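Local coordinates for protein trehalose-6-phosphate phosphatase (Candida albicans, PDB 5DXI) that is a phosphatase-domain protein of the HAD superfamily, holding a magnesium ion and beryllium trifluoride at the end of a central beta sheet, at residues P45-S57 with Q289-V301. Numbering follows the deposited sequence.
Sequences PSDKLNRILDVLS and QVLETLGLLAGLV
Ile52 sits in the middle of this helix-helix contact. Ile52 CD1 rests on the backbone of helix 287-298, 3.4 Å from Leu291 O, and lies close to Gly295 N. Ile52 CG1 comes within 4.0 Å of Gly295 CA. The Ile52 and Leu294 side chains cross at about a right angle. Ile52 CG2, anti to the backbone N, meets Leu294 CB at 3.6 Å. Leu291 fills the next place towards the start of helix 47-58. Its CB takes the extended chain of Lys48 at CD, and its CD1 touches Ser46 OG. Ser46 is the N-cap of helix 47-58, and its OG accepts a capping bond from Leu49 N.

At the other end, Leu56 CD2 lies on Ala298, 3.7 Å from Ala298 CA. Val55 CG1 approaches Ala298 O, while Val55 CG2 meets Leu300 CD1. A Schellman motif at Gly299 ends helix 287-298, and Leu300 then packs against helix 47-58. Leu300 CD2 lies between Ile52 CG1, at 3.7 Å, and Arg51. The Arg51 chain bends at chi3 (18°), which brings Arg51 NH1 within 3.3 Å of Leu300 CD2.

No hydrogen bond joins the segments. The axes of 47-57 and 289-298 come within 9.4 Å at their closest, with 34° between their N-to-C directions. Helix 47-58 follows strand 23-27 of the HAD-type Rossmann-like core, and helix 287-298 follows edge strand 282-284. Helix 72-79 packs on Leu49 and Leu53, and helix 10-19 touches Leu56 and Thr293.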
# COMPACT_ATOMS: atom_id res chain seq x y z
N PRO A 45 6.96 -11.01 -9.10
CA PRO A 45 8.04 -10.93 -8.10
C PRO A 45 9.39 -11.41 -8.63
O PRO A 45 9.46 -12.46 -9.27
CB PRO A 45 7.56 -11.87 -6.99
CG PRO A 45 6.10 -12.00 -7.20
CD PRO A 45 5.85 -11.87 -8.65
N SER A 46 10.43 -10.62 -8.40
CA SER A 46 11.79 -11.02 -8.74
C SER A 46 12.27 -12.04 -7.75
O SER A 46 11.74 -12.13 -6.64
CB SER A 46 12.74 -9.79 -8.74
OG SER A 46 12.92 -9.27 -7.43
N ASP A 47 13.30 -12.80 -8.12
CA ASP A 47 13.93 -13.75 -7.19
C ASP A 47 14.51 -13.00 -5.97
O ASP A 47 14.45 -13.49 -4.84
CB ASP A 47 15.01 -14.58 -7.91
CG ASP A 47 15.73 -15.52 -6.96
OD1 ASP A 47 15.07 -16.31 -6.26
OD2 ASP A 47 16.98 -15.46 -6.91
N LYS A 48 15.10 -11.84 -6.21
CA LYS A 48 15.65 -11.05 -5.10
C LYS A 48 14.57 -10.73 -4.06
O LYS A 48 14.78 -10.90 -2.85
CB LYS A 48 16.28 -9.75 -5.61
CG LYS A 48 16.92 -8.93 -4.49
CD LYS A 48 17.65 -7.73 -5.03
CE LYS A 48 18.58 -7.12 -3.98
NZ LYS A 48 19.24 -5.88 -4.50
N LEU A 49 13.41 -10.29 -4.53
CA LEU A 49 12.28 -10.05 -3.63
C LEU A 49 11.90 -11.32 -2.88
O LEU A 49 11.70 -11.31 -1.65
CB LEU A 49 11.08 -9.50 -4.41
CG LEU A 49 9.74 -9.42 -3.65
CD1 LEU A 49 9.85 -8.51 -2.42
CD2 LEU A 49 8.64 -8.93 -4.57
N ASN A 50 11.81 -12.43 -3.61
CA ASN A 50 11.45 -13.69 -2.98
C ASN A 50 12.45 -14.09 -1.92
O ASN A 50 12.07 -14.59 -0.87
CB ASN A 50 11.30 -14.80 -4.02
CG ASN A 50 10.04 -14.63 -4.84
OD1 ASN A 50 9.09 -14.00 -4.38
ND2 ASN A 50 10.03 -15.19 -6.05
N ARG A 51 13.73 -13.85 -2.17
CA ARG A 51 14.75 -14.23 -1.19
C ARG A 51 14.65 -13.34 0.04
O ARG A 51 14.74 -13.80 1.19
CB ARG A 51 16.15 -14.14 -1.80
CG ARG A 51 17.27 -14.70 -0.92
CD ARG A 51 18.57 -14.89 -1.71
NE ARG A 51 18.59 -14.12 -2.96
CZ ARG A 51 19.36 -13.06 -3.19
NH1 ARG A 51 20.19 -12.63 -2.24
NH2 ARG A 51 19.30 -12.42 -4.35
N ILE A 52 14.44 -12.05 -0.20
CA ILE A 52 14.24 -11.11 0.88
C ILE A 52 13.07 -11.53 1.76
O ILE A 52 13.21 -11.64 2.99
CB ILE A 52 14.00 -9.69 0.33
CG1 ILE A 52 15.30 -9.15 -0.27
CG2 ILE A 52 13.47 -8.77 1.42
CD1 ILE A 52 15.13 -7.87 -1.10
N LEU A 53 11.94 -11.84 1.14
CA LEU A 53 10.75 -12.20 1.88
C LEU A 53 10.96 -13.48 2.67
O LEU A 53 10.52 -13.59 3.81
CB LEU A 53 9.54 -12.31 0.95
CG LEU A 53 9.09 -11.02 0.26
CD1 LEU A 53 7.92 -11.28 -0.69
CD2 LEU A 53 8.73 -9.91 1.28
N ASP A 54 11.61 -14.47 2.05
CA ASP A 54 11.89 -15.72 2.76
C ASP A 54 12.74 -15.49 4.00
O ASP A 54 12.39 -15.91 5.10
CB ASP A 54 12.57 -16.74 1.83
CG ASP A 54 12.70 -18.12 2.47
OD1 ASP A 54 11.79 -18.51 3.23
OD2 ASP A 54 13.71 -18.80 2.20
N VAL A 55 13.86 -14.79 3.83
CA VAL A 55 14.76 -14.54 4.96
C VAL A 55 14.08 -13.70 6.03
O VAL A 55 14.16 -14.01 7.23
CB VAL A 55 16.04 -13.83 4.52
CG1 VAL A 55 16.91 -13.51 5.74
CG2 VAL A 55 16.81 -14.67 3.52
N LEU A 56 13.40 -12.65 5.61
CA LEU A 56 12.73 -11.78 6.58
C LEU A 56 11.60 -12.51 7.30
O LEU A 56 11.49 -12.42 8.53
CB LEU A 56 12.21 -10.52 5.89
CG LEU A 56 13.28 -9.53 5.44
CD1 LEU A 56 12.63 -8.27 4.91
CD2 LEU A 56 14.27 -9.22 6.54
N SER A 57 10.79 -13.28 6.57
CA SER A 57 9.66 -13.96 7.19
C SER A 57 10.12 -15.11 8.09
O SER A 57 9.36 -15.56 8.95
CB SER A 57 8.68 -14.49 6.14
OG SER A 57 9.27 -15.50 5.33
N GLN A 289 16.00 0.44 -5.13
CA GLN A 289 16.54 0.86 -3.85
C GLN A 289 15.75 0.25 -2.70
O GLN A 289 16.32 -0.03 -1.64
CB GLN A 289 16.57 2.39 -3.75
CG GLN A 289 17.62 3.03 -4.65
CD GLN A 289 17.12 3.24 -6.07
OE1 GLN A 289 15.96 3.57 -6.30
NE2 GLN A 289 18.01 3.03 -7.05
N VAL A 290 14.46 0.00 -2.92
CA VAL A 290 13.66 -0.69 -1.91
C VAL A 290 14.26 -2.06 -1.62
O VAL A 290 14.45 -2.44 -0.46
CB VAL A 290 12.18 -0.85 -2.34
CG1 VAL A 290 11.41 -1.67 -1.31
CG2 VAL A 290 11.50 0.52 -2.54
N LEU A 291 14.57 -2.81 -2.67
CA LEU A 291 15.11 -4.16 -2.46
C LEU A 291 16.52 -4.12 -1.85
O LEU A 291 16.87 -4.97 -1.03
CB LEU A 291 15.11 -4.96 -3.77
CG LEU A 291 13.74 -5.07 -4.43
CD1 LEU A 291 13.74 -6.09 -5.60
CD2 LEU A 291 12.65 -5.38 -3.42
N GLU A 292 17.31 -3.12 -2.23
CA GLU A 292 18.63 -2.93 -1.62
C GLU A 292 18.47 -2.77 -0.12
O GLU A 292 19.14 -3.45 0.67
CB GLU A 292 19.34 -1.69 -2.18
CG GLU A 292 19.71 -1.78 -3.66
CD GLU A 292 20.26 -0.47 -4.20
OE1 GLU A 292 20.33 0.53 -3.44
OE2 GLU A 292 20.61 -0.43 -5.40
N THR A 293 17.53 -1.90 0.27
CA THR A 293 17.28 -1.62 1.68
C THR A 293 16.74 -2.84 2.41
O THR A 293 17.18 -3.15 3.52
CB THR A 293 16.29 -0.43 1.85
OG1 THR A 293 16.80 0.73 1.19
CG2 THR A 293 16.10 -0.11 3.32
N LEU A 294 15.77 -3.52 1.80
CA LEU A 294 15.23 -4.72 2.45
C LEU A 294 16.31 -5.81 2.49
O LEU A 294 16.43 -6.55 3.49
CB LEU A 294 13.96 -5.20 1.73
CG LEU A 294 12.79 -4.19 1.75
CD1 LEU A 294 11.56 -4.74 1.04
CD2 LEU A 294 12.44 -3.79 3.19
N GLY A 295 17.07 -5.92 1.41
CA GLY A 295 18.20 -6.84 1.35
C GLY A 295 19.20 -6.57 2.45
O GLY A 295 19.71 -7.50 3.08
N LEU A 296 19.46 -5.29 2.70
CA LEU A 296 20.34 -4.87 3.78
C LEU A 296 19.85 -5.38 5.13
O LEU A 296 20.61 -5.97 5.89
CB LEU A 296 20.43 -3.34 3.82
CG LEU A 296 21.28 -2.77 4.96
CD1 LEU A 296 22.75 -3.08 4.68
CD2 LEU A 296 21.04 -1.27 5.22
N LEU A 297 18.57 -5.16 5.41
CA LEU A 297 17.99 -5.65 6.65
C LEU A 297 18.06 -7.16 6.71
O LEU A 297 18.27 -7.75 7.77
CB LEU A 297 16.53 -5.21 6.77
CG LEU A 297 16.20 -3.71 6.73
CD1 LEU A 297 14.71 -3.51 6.97
CD2 LEU A 297 17.03 -2.98 7.76
N ALA A 298 17.89 -7.79 5.55
CA ALA A 298 17.83 -9.25 5.48
C ALA A 298 19.18 -9.93 5.69
O ALA A 298 19.25 -11.13 5.92
CB ALA A 298 17.23 -9.67 4.13
N GLY A 299 20.26 -9.16 5.61
CA GLY A 299 21.59 -9.74 5.69
C GLY A 299 22.03 -10.36 4.38
O GLY A 299 22.91 -11.23 4.36
N LEU A 300 21.43 -9.92 3.28
CA LEU A 300 21.77 -10.44 1.95
C LEU A 300 22.90 -9.65 1.33
O LEU A 300 24.06 -10.04 1.44
CB LEU A 300 20.56 -10.40 1.01
CG LEU A 300 19.53 -11.52 1.00
CD1 LEU A 300 19.07 -11.96 2.38
CD2 LEU A 300 18.35 -11.14 0.10
N VAL A 301 22.55 -8.57 0.64
CA VAL A 301 23.54 -7.71 -0.01
C VAL A 301 23.22 -6.25 0.28
O VAL A 301 23.64 -5.69 1.30
CB VAL A 301 23.61 -7.94 -1.55
CG1 VAL A 301 25.00 -7.62 -2.07
CG2 VAL A 301 23.23 -9.37 -1.92